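Beta-L-arabinobiosidase (Bacteroides thetaiotaomicron, PDB 5MQR) probably hydrolyses arabinofuranosyl linkages as a glycosidase in the breakdown of complex plant pectin by a gut bacterium. Local coordinates at residues P664-N667 with F668-M671; G888-P891 with W892-L896; A925-H929 with P930-T934; M958-F961 with M962-P966; Y975-Q978 with M979-V983. All blocks are in the same frame, centred on the assembly; numbering follows the deposited sequence.

Interaction 1 (P664-N667 with F668-M671)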
# COMPACT_ATOMS: atom_id res chain seq x y z
N PRO A 664 3.09 -11.11 -10.29
CA PRO A 664 4.45 -11.18 -10.87
C PRO A 664 4.59 -12.15 -12.05
O PRO A 664 5.67 -12.23 -12.62
CB PRO A 664 5.31 -11.70 -9.72
CG PRO A 664 4.39 -12.00 -8.58
CD PRO A 664 2.98 -11.90 -9.07
N GLN A 665 3.54 -12.87 -12.39
CA GLN A 665 3.58 -13.84 -13.46
C GLN A 665 2.88 -13.23 -14.67
O GLN A 665 1.66 -12.96 -14.63
CB GLN A 665 2.95 -15.16 -13.02
CG GLN A 665 3.36 -16.36 -13.88
CD GLN A 665 2.88 -17.70 -13.33
OE1 GLN A 665 2.85 -17.92 -12.11
NE2 GLN A 665 2.49 -18.58 -14.22
N ARG A 666 3.66 -12.99 -15.72
CA ARG A 666 3.22 -12.27 -16.90
C ARG A 666 2.00 -12.88 -17.58
O ARG A 666 1.09 -12.16 -17.97
CB ARG A 666 4.39 -12.13 -17.89
CG ARG A 666 4.12 -11.31 -19.16
CD ARG A 666 3.62 -9.90 -18.79
NE ARG A 666 3.58 -8.98 -19.95
CZ ARG A 666 3.74 -7.64 -19.91
NH1 ARG A 666 3.97 -7.00 -18.76
NH2 ARG A 666 3.70 -6.94 -21.05
N ASN A 667 1.96 -14.20 -17.72
CA ASN A 667 0.87 -14.80 -18.49
C ASN A 667 -0.51 -14.63 -17.82
O ASN A 667 -1.46 -14.29 -18.50
CB ASN A 667 1.17 -16.25 -18.94
CG ASN A 667 1.45 -17.23 -17.80
OD1 ASN A 667 1.40 -16.90 -16.62
ND2 ASN A 667 1.77 -18.45 -18.17
N PHE A 668 -0.60 -14.81 -16.50
CA PHE A 668 -1.85 -14.58 -15.76
C PHE A 668 -2.36 -13.14 -15.88
O PHE A 668 -3.56 -12.90 -16.08
CB PHE A 668 -1.65 -14.87 -14.27
CG PHE A 668 -1.87 -16.31 -13.88
CD1 PHE A 668 -0.83 -17.23 -13.93
CD2 PHE A 668 -3.10 -16.72 -13.41
CE1 PHE A 668 -1.03 -18.55 -13.54
CE2 PHE A 668 -3.30 -18.04 -13.01
CZ PHE A 668 -2.26 -18.95 -13.06
N GLU A 669 -1.43 -12.20 -15.74
CA GLU A 669 -1.76 -10.81 -15.82
C GLU A 669 -2.25 -10.46 -17.22
O GLU A 669 -3.29 -9.85 -17.37
CB GLU A 669 -0.57 -9.92 -15.42
CG GLU A 669 -0.94 -8.44 -15.29
CD GLU A 669 0.22 -7.58 -14.85
OE1 GLU A 669 0.53 -7.59 -13.64
OE2 GLU A 669 0.82 -6.89 -15.72
N GLU A 670 -1.50 -10.87 -18.24
CA GLU A 670 -1.86 -10.61 -19.63
C GLU A 670 -3.22 -11.20 -19.97
O GLU A 670 -3.99 -10.57 -20.66
CB GLU A 670 -0.81 -11.18 -20.58
CG GLU A 670 -1.12 -10.95 -22.05
CD GLU A 670 -0.02 -11.45 -22.96
OE1 GLU A 670 0.31 -12.66 -22.94
OE2 GLU A 670 0.50 -10.64 -23.73
N MSE A 671 -3.50 -12.40 -19.47
CA MSE A 671 -4.77 -13.10 -19.78
C MSE A 671 -5.92 -12.41 -19.12
O MSE A 671 -7.01 -12.38 -19.66
CB MSE A 671 -4.74 -14.57 -19.37
CG MSE A 671 -5.83 -15.41 -19.99
SE MSE A 671 -5.77 -15.34 -21.98
CE MSE A 671 -3.88 -15.82 -22.22
O HOH W 1 2.74 -10.02 -22.28
O HOH W 2 3.51 -7.30 -15.91
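Q665 and F668 meet at the first turn of helix 666-680, where Q665 is the N-cap and the F668 ring hangs from the same turn. The Q665 amide comes to the edge of that ring, near its plane: NE2 lies 3.6 Å from F668 CE1, and the two planes stand 83° apart. An extended glutamine chain, with CG anti to the backbone N (chi1 -161°), carries the amide there. Several bonds then fix its rotation. NE2 donates to N667 OD1 at 3.1 Å, on a lone pair in the carbonyl plane, and also pairs with E980, while OE1 is paired with the indole nitrogen of W1051. N667 lies alongside F668 and points the same way. Its CG stands between the backbone N and the carbonyl carbon (chi1 59°), which turns OD1 back to 2.9 Å from F668 N in a weak, bent bond.

Elsewhere on the turn, R666 reaches two carboxylates through water. R666 NE donates to a water in the guanidinium plane, and this water gives a weak bond to E670 OE2. A second water takes a hydrogen bond from R666 NH1 and passes one on to E669 OE2. Directly, R666 NH1 is 4.4 Å from E669 OE2, with the oxygen well out of the guanidinium plane, so only charge attraction acts there. The two acids have further partners, E669 in Y629 and E670 in Y987. Beneath them the first helical bond, E669 N to Q665 O, is long and weak at 3.4 Å; the next, E670 N to R666 O, is firm at 2.9 Å and nearly straight.

Interaction 2 (G888-P891 with W892-L896)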
# COMPACT_ATOMS: atom_id res chain seq x y z
N GLY A 888 -20.06 -34.32 -14.90
CA GLY A 888 -20.22 -34.89 -13.55
C GLY A 888 -19.76 -34.00 -12.40
O GLY A 888 -20.05 -34.32 -11.23
N TYR A 889 -19.01 -32.94 -12.70
CA TYR A 889 -18.63 -31.97 -11.69
C TYR A 889 -19.63 -30.83 -11.54
O TYR A 889 -19.57 -30.13 -10.54
CB TYR A 889 -17.23 -31.42 -11.95
CG TYR A 889 -16.12 -32.44 -11.77
CD1 TYR A 889 -15.94 -33.13 -10.56
CD2 TYR A 889 -15.23 -32.72 -12.81
CE1 TYR A 889 -14.92 -34.07 -10.42
CE2 TYR A 889 -14.22 -33.65 -12.67
CZ TYR A 889 -14.07 -34.33 -11.50
OH TYR A 889 -13.04 -35.24 -11.42
N ILE A 890 -20.58 -30.69 -12.46
CA ILE A 890 -21.56 -29.58 -12.44
C ILE A 890 -22.42 -29.55 -11.16
O ILE A 890 -22.72 -28.47 -10.70
CB ILE A 890 -22.42 -29.56 -13.71
CG1 ILE A 890 -21.54 -29.27 -14.94
CG2 ILE A 890 -23.48 -28.46 -13.68
CD1 ILE A 890 -22.28 -29.42 -16.26
N PRO A 891 -22.75 -30.70 -10.55
CA PRO A 891 -23.45 -30.56 -9.27
C PRO A 891 -22.78 -29.59 -8.27
O PRO A 891 -23.50 -28.83 -7.60
CB PRO A 891 -23.46 -31.99 -8.72
CG PRO A 891 -23.47 -32.84 -9.96
CD PRO A 891 -22.52 -32.11 -10.88
N TRP A 892 -21.45 -29.60 -8.20
CA TRP A 892 -20.71 -28.68 -7.31
C TRP A 892 -20.68 -27.21 -7.77
O TRP A 892 -20.43 -26.32 -6.97
CB TRP A 892 -19.28 -29.15 -7.09
CG TRP A 892 -19.22 -30.30 -6.21
CD1 TRP A 892 -19.29 -30.29 -4.85
CD2 TRP A 892 -19.10 -31.66 -6.59
NE1 TRP A 892 -19.20 -31.55 -4.37
CE2 TRP A 892 -19.07 -32.42 -5.41
CE3 TRP A 892 -18.97 -32.31 -7.82
CZ2 TRP A 892 -18.95 -33.81 -5.41
CZ3 TRP A 892 -18.86 -33.71 -7.84
CH2 TRP A 892 -18.86 -34.44 -6.63
N TYR A 893 -20.93 -26.95 -9.04
CA TYR A 893 -21.16 -25.58 -9.53
C TYR A 893 -22.29 -24.89 -8.76
O TYR A 893 -22.28 -23.67 -8.61
CB TYR A 893 -21.48 -25.61 -11.04
CG TYR A 893 -21.49 -24.29 -11.73
CD1 TYR A 893 -22.59 -23.48 -11.66
CD2 TYR A 893 -20.42 -23.88 -12.52
CE1 TYR A 893 -22.62 -22.25 -12.28
CE2 TYR A 893 -20.43 -22.66 -13.17
CZ TYR A 893 -21.54 -21.84 -13.05
OH TYR A 893 -21.62 -20.62 -13.69
N PHE A 894 -23.25 -25.67 -8.26
CA PHE A 894 -24.37 -25.13 -7.51
C PHE A 894 -24.39 -25.62 -6.08
O PHE A 894 -25.42 -25.54 -5.41
CB PHE A 894 -25.68 -25.48 -8.22
CG PHE A 894 -25.69 -25.11 -9.66
CD1 PHE A 894 -26.05 -23.83 -10.06
CD2 PHE A 894 -25.31 -26.02 -10.61
CE1 PHE A 894 -26.03 -23.48 -11.41
CE2 PHE A 894 -25.29 -25.67 -11.96
CZ PHE A 894 -25.65 -24.40 -12.36
N ASN A 895 -23.26 -26.11 -5.60
CA ASN A 895 -23.16 -26.70 -4.25
C ASN A 895 -24.28 -27.72 -3.96
O ASN A 895 -24.83 -27.76 -2.86
CB ASN A 895 -23.13 -25.59 -3.19
CG ASN A 895 -21.96 -24.64 -3.37
OD1 ASN A 895 -20.82 -24.99 -3.14
ND2 ASN A 895 -22.24 -23.44 -3.81
N LEU A 896 -24.62 -28.53 -4.96
CA LEU A 896 -25.69 -29.51 -4.82
C LEU A 896 -25.36 -30.63 -3.83
O LEU A 896 -26.17 -30.93 -2.95
CB LEU A 896 -26.09 -30.08 -6.20
CG LEU A 896 -27.30 -31.01 -6.31
CD1 LEU A 896 -27.77 -31.11 -7.76
CD2 LEU A 896 -26.98 -32.40 -5.79
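I890 and F894 pack side by side, pointing the same way, at the apolar centre of a short helical turn that closes in a Schellman motif. The CG2 methyl of I890 does the touching, 3.7 Å from F894 CE2; with CG1 beside the backbone N (chi1 -65°), it is CG2 that stands anti to that nitrogen and faces the ring. On another side of the turn P891 CB rests 4.1 Å from L896 CB, the two residues brought together by the turn at N895. Y889 and W892 form the third apolar pair: W892 CZ3 comes in at the edge of the tyrosine ring, 4.0 Å from Y889 CD1. The rim of the indole also lies against the carbonyl oxygens of G888 and Y889, near its own plane.

Outside this core comes the backbone. W892 N donates to Y889 O at 3.0 Å, and the Y893 N bond to I890 O is weak and bent. P891 O takes two hydrogen bonds from opposite faces of its carbonyl plane, from F894 N at 3.2 Å and from L896 N at 2.9 Å, the latter the outer Schellman bond. N895, with positive phi, makes the inner one through its N to W892 O. That same oxygen pairs with N960 of helix 948-964, and N895 OD1 pairs with N964. The carbonyls at the end of this turn, set among buried residues, are thus satisfied by the backbone of the closing turn and by the neighbouring helix together.

Interaction 3 (A925-H929 with P930-T934); sequences AERRH and PEFRT
P930 lies across the imidazole of H929 at the join of two type I beta turns, E926 to H929 and H929 to F932, in the loop between strand 921-922 and helix 948-964. The first of these turns carries a salt bridge, R928 NH1 to E926 OE1 at 2.7 Å, the acid oxygen lying in the guanidinium plane; R884 and E909 extend this charge cluster. P930 CD sits over one face of the imidazole in a CH-pi contact, 3.6 Å from the H929 centroid and 17° off the normal.

E931 comes next and uses its backbone: E931 N donates to H929 ND1 at 3.2 Å, tilted 32° from the ring plane. Its side chain runs beside the imidazole, with CB at the ring edge, before the carboxylate turns to R935.

F932 closes the second turn, its N donating to H929 O at 2.9 Å. With CG anti to the backbone N (chi1 -177°), the phenyl ring is sent back against the first turn. R927 CA lies over one face, 4.1 Å from the F932 centroid, and R933 CG lies over the opposite face. At the rim, near the ring plane, A925 O comes 3.3 Å from F932 CE2.

R933 carries its guanidinium away to D999 and E1000. At the end of the segment, T934 OG1 folds back and donates to E931 O at 2.8 Å, from above the carbonyl plane.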
# COMPACT_ATOMS: atom_id res chain seq x y z
N ALA A 925 -14.03 -35.61 -21.05
CA ALA A 925 -14.35 -37.00 -20.77
C ALA A 925 -13.10 -37.68 -20.28
O ALA A 925 -11.97 -37.29 -20.64
CB ALA A 925 -14.87 -37.69 -22.02
N GLU A 926 -13.27 -38.68 -19.45
CA GLU A 926 -12.12 -39.35 -18.86
C GLU A 926 -11.25 -39.98 -19.96
O GLU A 926 -11.75 -40.65 -20.85
CB GLU A 926 -12.56 -40.40 -17.83
CG GLU A 926 -13.45 -41.50 -18.38
CD GLU A 926 -13.95 -42.45 -17.34
OE1 GLU A 926 -13.30 -42.60 -16.27
OE2 GLU A 926 -15.00 -43.07 -17.61
N ARG A 927 -9.95 -39.76 -19.88
CA ARG A 927 -9.02 -40.20 -20.93
C ARG A 927 -8.94 -41.73 -21.09
O ARG A 927 -8.64 -42.22 -22.19
CB ARG A 927 -7.65 -39.59 -20.69
CG ARG A 927 -7.70 -38.07 -20.83
CD ARG A 927 -6.38 -37.43 -20.47
NE ARG A 927 -5.38 -37.63 -21.52
CZ ARG A 927 -4.06 -37.53 -21.36
NH1 ARG A 927 -3.51 -37.23 -20.18
NH2 ARG A 927 -3.26 -37.74 -22.40
N ARG A 928 -9.22 -42.48 -20.01
CA ARG A 928 -9.28 -43.95 -20.04
C ARG A 928 -10.42 -44.56 -20.85
O ARG A 928 -10.39 -45.76 -21.13
CB ARG A 928 -9.38 -44.52 -18.61
CG ARG A 928 -10.68 -44.21 -17.86
CD ARG A 928 -10.74 -44.98 -16.55
NE ARG A 928 -9.74 -44.49 -15.60
CZ ARG A 928 -9.87 -43.40 -14.85
NH1 ARG A 928 -10.96 -42.63 -14.90
NH2 ARG A 928 -8.89 -43.07 -14.01
N HIS A 929 -11.45 -43.79 -21.16
CA HIS A 929 -12.62 -44.37 -21.76
C HIS A 929 -12.35 -44.77 -23.22
O HIS A 929 -11.79 -43.97 -23.99
CB HIS A 929 -13.83 -43.45 -21.66
CG HIS A 929 -15.12 -44.17 -21.86
ND1 HIS A 929 -15.67 -44.33 -23.10
CD2 HIS A 929 -15.93 -44.82 -21.00
CE1 HIS A 929 -16.78 -45.04 -23.00
NE2 HIS A 929 -16.96 -45.34 -21.73
N PRO A 930 -12.72 -46.01 -23.61
CA PRO A 930 -12.40 -46.47 -24.97
C PRO A 930 -13.02 -45.63 -26.09
O PRO A 930 -12.50 -45.63 -27.19
CB PRO A 930 -12.96 -47.92 -25.01
CG PRO A 930 -13.15 -48.33 -23.58
CD PRO A 930 -13.37 -47.07 -22.80
N GLU A 931 -14.15 -44.98 -25.83
CA GLU A 931 -14.73 -44.04 -26.80
C GLU A 931 -14.17 -42.60 -26.76
O GLU A 931 -14.70 -41.71 -27.46
CB GLU A 931 -16.25 -44.02 -26.68
CG GLU A 931 -16.92 -45.39 -26.81
CD GLU A 931 -18.42 -45.32 -26.57
OE1 GLU A 931 -19.05 -44.34 -27.05
OE2 GLU A 931 -18.99 -46.24 -25.91
N PHE A 932 -13.12 -42.36 -25.97
CA PHE A 932 -12.48 -41.04 -25.88
C PHE A 932 -12.01 -40.59 -27.26
O PHE A 932 -11.20 -41.26 -27.88
CB PHE A 932 -11.28 -41.07 -24.90
CG PHE A 932 -10.62 -39.73 -24.69
CD1 PHE A 932 -9.57 -39.32 -25.52
CD2 PHE A 932 -11.04 -38.86 -23.67
CE1 PHE A 932 -8.96 -38.08 -25.33
CE2 PHE A 932 -10.41 -37.64 -23.48
CZ PHE A 932 -9.38 -37.24 -24.31
N ARG A 933 -12.53 -39.44 -27.71
CA ARG A 933 -12.18 -38.81 -28.99
C ARG A 933 -12.15 -39.76 -30.18
O ARG A 933 -11.18 -39.83 -30.94
CB ARG A 933 -10.90 -37.98 -28.86
CG ARG A 933 -11.06 -36.78 -27.92
CD ARG A 933 -9.91 -35.79 -28.00
NE ARG A 933 -9.87 -35.14 -29.31
CZ ARG A 933 -8.79 -34.62 -29.90
NH1 ARG A 933 -7.60 -34.61 -29.29
NH2 ARG A 933 -8.91 -34.09 -31.11
N THR A 934 -13.26 -40.47 -30.34
CA THR A 934 -13.46 -41.40 -31.45
C THR A 934 -14.48 -40.91 -32.48
O THR A 934 -14.82 -41.67 -33.38
CB THR A 934 -13.92 -42.79 -30.93
OG1 THR A 934 -15.07 -42.62 -30.08
CG2 THR A 934 -12.79 -43.51 -30.17

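Interaction 4 (M958-F961 with M962-P966)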
# COMPACT_ATOMS: atom_id res chain seq x y z
N MSE A 958 -14.92 -26.60 -8.72
CA MSE A 958 -13.76 -27.01 -7.92
C MSE A 958 -13.50 -26.02 -6.82
O MSE A 958 -13.22 -26.40 -5.68
CB MSE A 958 -12.53 -27.15 -8.78
CG MSE A 958 -11.40 -27.85 -8.06
SE MSE A 958 -9.76 -27.91 -9.17
CE MSE A 958 -10.33 -28.22 -11.02
N ALA A 959 -13.62 -24.75 -7.18
CA ALA A 959 -13.54 -23.67 -6.20
C ALA A 959 -14.63 -23.77 -5.15
O ALA A 959 -14.35 -23.58 -3.97
CB ALA A 959 -13.58 -22.31 -6.89
N ASN A 960 -15.87 -24.06 -5.57
CA ASN A 960 -16.97 -24.20 -4.60
C ASN A 960 -16.66 -25.32 -3.63
O ASN A 960 -16.83 -25.17 -2.42
CB ASN A 960 -18.29 -24.49 -5.30
CG ASN A 960 -18.90 -23.27 -5.96
OD1 ASN A 960 -18.52 -22.12 -5.70
ND2 ASN A 960 -19.87 -23.51 -6.82
N PHE A 961 -16.23 -26.44 -4.19
CA PHE A 961 -15.87 -27.62 -3.42
C PHE A 961 -14.78 -27.27 -2.42
O PHE A 961 -14.90 -27.60 -1.26
CB PHE A 961 -15.38 -28.71 -4.35
CG PHE A 961 -15.05 -30.00 -3.66
CD1 PHE A 961 -16.04 -30.74 -3.00
CD2 PHE A 961 -13.75 -30.55 -3.76
CE1 PHE A 961 -15.73 -31.94 -2.41
CE2 PHE A 961 -13.45 -31.76 -3.17
CZ PHE A 961 -14.43 -32.45 -2.49
N MSE A 962 -13.75 -26.56 -2.88
CA MSE A 962 -12.63 -26.22 -2.00
C MSE A 962 -12.99 -25.19 -0.95
O MSE A 962 -12.45 -25.22 0.17
CB MSE A 962 -11.46 -25.76 -2.83
CG MSE A 962 -10.86 -26.97 -3.54
SE MSE A 962 -9.43 -26.41 -4.76
CE MSE A 962 -8.07 -26.13 -3.38
N ASN A 963 -13.89 -24.27 -1.28
CA ASN A 963 -14.35 -23.28 -0.32
C ASN A 963 -15.41 -23.79 0.66
O ASN A 963 -15.36 -23.41 1.82
CB ASN A 963 -14.92 -22.05 -1.03
CG ASN A 963 -13.86 -21.09 -1.44
OD1 ASN A 963 -13.50 -20.20 -0.67
ND2 ASN A 963 -13.32 -21.26 -2.66
N ASN A 964 -16.35 -24.62 0.20
CA ASN A 964 -17.57 -24.87 0.97
C ASN A 964 -17.66 -26.27 1.58
O ASN A 964 -18.55 -26.52 2.35
CB ASN A 964 -18.82 -24.59 0.11
CG ASN A 964 -18.86 -23.18 -0.43
OD1 ASN A 964 -18.36 -22.25 0.20
ND2 ASN A 964 -19.43 -23.01 -1.60
N TYR A 965 -16.72 -27.16 1.25
CA TYR A 965 -16.80 -28.56 1.67
C TYR A 965 -15.54 -28.92 2.48
O TYR A 965 -14.45 -28.47 2.14
CB TYR A 965 -16.93 -29.48 0.45
CG TYR A 965 -18.26 -29.38 -0.28
CD1 TYR A 965 -18.59 -28.25 -1.03
CD2 TYR A 965 -19.18 -30.44 -0.25
CE1 TYR A 965 -19.81 -28.16 -1.70
CE2 TYR A 965 -20.39 -30.36 -0.91
CZ TYR A 965 -20.70 -29.21 -1.63
OH TYR A 965 -21.90 -29.14 -2.28
N PRO A 966 -15.70 -29.70 3.57
CA PRO A 966 -14.53 -30.18 4.31
C PRO A 966 -13.92 -31.32 3.51
O PRO A 966 -14.52 -32.36 3.33
CB PRO A 966 -15.12 -30.66 5.64
CG PRO A 966 -16.51 -31.11 5.28
CD PRO A 966 -16.95 -30.31 4.06
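N963 grips A959 O twice near the C-terminal end of helix 948-964. Its backbone N donates to that oxygen at 2.8 Å in the ordinary helical way, and its side-chain ND2 donates at 2.9 Å from the opposite face of the carbonyl plane. The side-chain bond is nearly straight, 167° at the hydrogen, and A959 O lies in the plane of the N963 amide. CG placed beside the backbone N (chi1 -83°) folds the amide back along the helix to make this possible, and its other end, OD1, pairs with N1043. The turn continues with N964 N to N960 O at 2.7 Å and Y965 N to F961 O at 3.1 Å, the latter more bent as Y965 leaves helical geometry.

Around these bonds comes the packing. The Y965 side chain crosses F961 at about a right angle, Y965 CG 3.8 Å from F961 CD1, with the ring planes oblique at 39°. N960 O sits near the plane of the tyrosine ring, at its edge. On another side of the helix the selenomethionines M958 and M962 run side by side, M958 CG lying 4.1 Å from M962 SE.

N960 reaches R1033 and W892, and N964 reaches N895. Chemically, then, the final turn is rich in amides: one buried asparagine doubles up on a helix carbonyl while others tie the helix end to the neighbouring helical turn 890-893 and loops.

Interaction 5 (Y975-Q978 with M979-V983)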
# COMPACT_ATOMS: atom_id res chain seq x y z
N TYR A 975 -5.47 -26.55 -7.87
CA TYR A 975 -6.35 -25.55 -8.47
C TYR A 975 -5.50 -24.54 -9.28
O TYR A 975 -5.84 -24.20 -10.43
CB TYR A 975 -7.22 -24.82 -7.42
CG TYR A 975 -7.98 -23.66 -8.00
CD1 TYR A 975 -9.24 -23.82 -8.57
CD2 TYR A 975 -7.43 -22.39 -8.01
CE1 TYR A 975 -9.93 -22.74 -9.14
CE2 TYR A 975 -8.09 -21.32 -8.56
CZ TYR A 975 -9.34 -21.49 -9.13
OH TYR A 975 -9.98 -20.39 -9.66
N PHE A 976 -4.42 -24.06 -8.68
CA PHE A 976 -3.54 -23.09 -9.33
C PHE A 976 -3.01 -23.63 -10.63
O PHE A 976 -3.01 -22.93 -11.64
CB PHE A 976 -2.35 -22.70 -8.45
CG PHE A 976 -1.50 -21.61 -9.04
CD1 PHE A 976 -0.42 -21.92 -9.88
CD2 PHE A 976 -1.79 -20.29 -8.79
CE1 PHE A 976 0.34 -20.91 -10.45
CE2 PHE A 976 -1.01 -19.27 -9.33
CZ PHE A 976 0.05 -19.58 -10.17
N ARG A 977 -2.58 -24.89 -10.60
CA ARG A 977 -1.98 -25.53 -11.76
C ARG A 977 -2.97 -25.63 -12.92
O ARG A 977 -2.60 -25.39 -14.06
CB ARG A 977 -1.41 -26.92 -11.38
CG ARG A 977 -0.69 -27.68 -12.49
CD ARG A 977 0.45 -26.84 -13.11
NE ARG A 977 1.13 -27.56 -14.18
CZ ARG A 977 1.89 -27.01 -15.14
NH1 ARG A 977 2.09 -25.69 -15.22
NH2 ARG A 977 2.44 -27.79 -16.06
N GLN A 978 -4.24 -25.92 -12.63
CA GLN A 978 -5.25 -26.00 -13.68
C GLN A 978 -5.60 -24.62 -14.23
O GLN A 978 -5.84 -24.50 -15.42
CB GLN A 978 -6.51 -26.73 -13.21
CG GLN A 978 -6.33 -28.24 -13.12
CD GLN A 978 -5.84 -28.86 -14.43
OE1 GLN A 978 -6.22 -28.43 -15.50
NE2 GLN A 978 -4.97 -29.85 -14.34
N MSE A 979 -5.60 -23.60 -13.37
CA MSE A 979 -5.73 -22.23 -13.85
C MSE A 979 -4.55 -21.83 -14.71
O MSE A 979 -4.73 -21.16 -15.71
CB MSE A 979 -5.91 -21.23 -12.71
CG MSE A 979 -7.26 -21.37 -12.04
SE MSE A 979 -8.68 -20.62 -13.16
CE MSE A 979 -8.27 -18.69 -12.98
N GLU A 980 -3.34 -22.25 -14.34
CA GLU A 980 -2.14 -21.98 -15.13
C GLU A 980 -2.20 -22.61 -16.54
O GLU A 980 -1.85 -21.97 -17.55
CB GLU A 980 -0.90 -22.46 -14.38
CG GLU A 980 0.42 -22.10 -15.06
CD GLU A 980 1.63 -22.24 -14.14
OE1 GLU A 980 1.85 -23.35 -13.66
OE2 GLU A 980 2.35 -21.24 -13.89
N LEU A 981 -2.63 -23.86 -16.60
CA LEU A 981 -2.81 -24.56 -17.87
C LEU A 981 -3.92 -23.90 -18.73
O LEU A 981 -3.78 -23.80 -19.94
CB LEU A 981 -3.12 -26.04 -17.63
CG LEU A 981 -2.00 -26.89 -17.02
CD1 LEU A 981 -2.42 -28.36 -16.79
CD2 LEU A 981 -0.75 -26.84 -17.90
N TYR A 982 -5.01 -23.46 -18.10
CA TYR A 982 -6.04 -22.72 -18.82
C TYR A 982 -5.42 -21.44 -19.44
O TYR A 982 -5.65 -21.12 -20.62
CB TYR A 982 -7.20 -22.39 -17.88
CG TYR A 982 -8.45 -21.79 -18.50
CD1 TYR A 982 -8.71 -21.85 -19.88
CD2 TYR A 982 -9.39 -21.18 -17.70
CE1 TYR A 982 -9.87 -21.31 -20.42
CE2 TYR A 982 -10.55 -20.64 -18.22
CZ TYR A 982 -10.79 -20.70 -19.58
OH TYR A 982 -11.95 -20.15 -20.08
N VAL A 983 -4.58 -20.78 -18.67
CA VAL A 983 -3.82 -19.62 -19.18
C VAL A 983 -2.91 -19.98 -20.36
O VAL A 983 -3.02 -19.40 -21.42
CB VAL A 983 -3.02 -18.90 -18.05
CG1 VAL A 983 -2.09 -17.83 -18.64
CG2 VAL A 983 -3.97 -18.25 -17.05
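Within helix 972-985, Y975 and M979 form a Met-aromatic pair one turn apart, and R977 and E980 a salt bridge three residues apart. M979 is a selenomethionine. Its CG lies over one face of the Y975 ring, 3.9 Å from the centroid in a CH-pi contact, while SE stands obliquely at 5.0 Å from that centroid. The two side chains run together in the same direction; M979 bends at both chi2 and chi3, which keeps the selenium close to the phenol end, 3.7 Å from Y975 OH.

In the salt bridge R977 NH1 meets E980 OE1 at 2.8 Å. The oxygen lies near the guanidinium plane, at its edge, but the donor comes from above the carboxylate plane, and the two planes are 88° apart. L981 covers one face of the same guanidinium, its CD2 lying 3.7 Å above the centre of the R977 plane. The other leucine methyl, CD1, rests 3.8 Å from Q978 NE2, so the two branches of L981 divide between the charged and the amide side chain. OE2 of E980 accepts from Q665 of helix 666-680.

Apart from exposed R977, this part of the helix is largely enclosed. Helix 666-680 packs against M979, E980 and V983, helix 948-964 touches Y975, Q978, M979 and Y982, and helix 1022-1029 meets F976, M979 and Y982.

In the fold
All five contacts are local and lie in the C-terminal, largely helical part of the chain, consistent with the alpha-helical barrel of six-hairpin glycosidases. Interactions 1 and 5 bring helices 666-680 and 972-985 together through a polar and an aromatic contact. Interaction 4 meets interaction 5 through selenium, M962 and M958 lying on Y975, and meets interaction 2 through hydrogen bonds from the side-chain amides of N960 and N964. Interaction 2 is the most buried and mostly apolar, rich in aromatics; 4 and 5 are buried with polar or charged fringes; 1 is partly buried, its arginine working through water. Interaction 3 stands apart, touching none of the others, and its irregular loop relies on turns, CH-pi contacts and salt bridges.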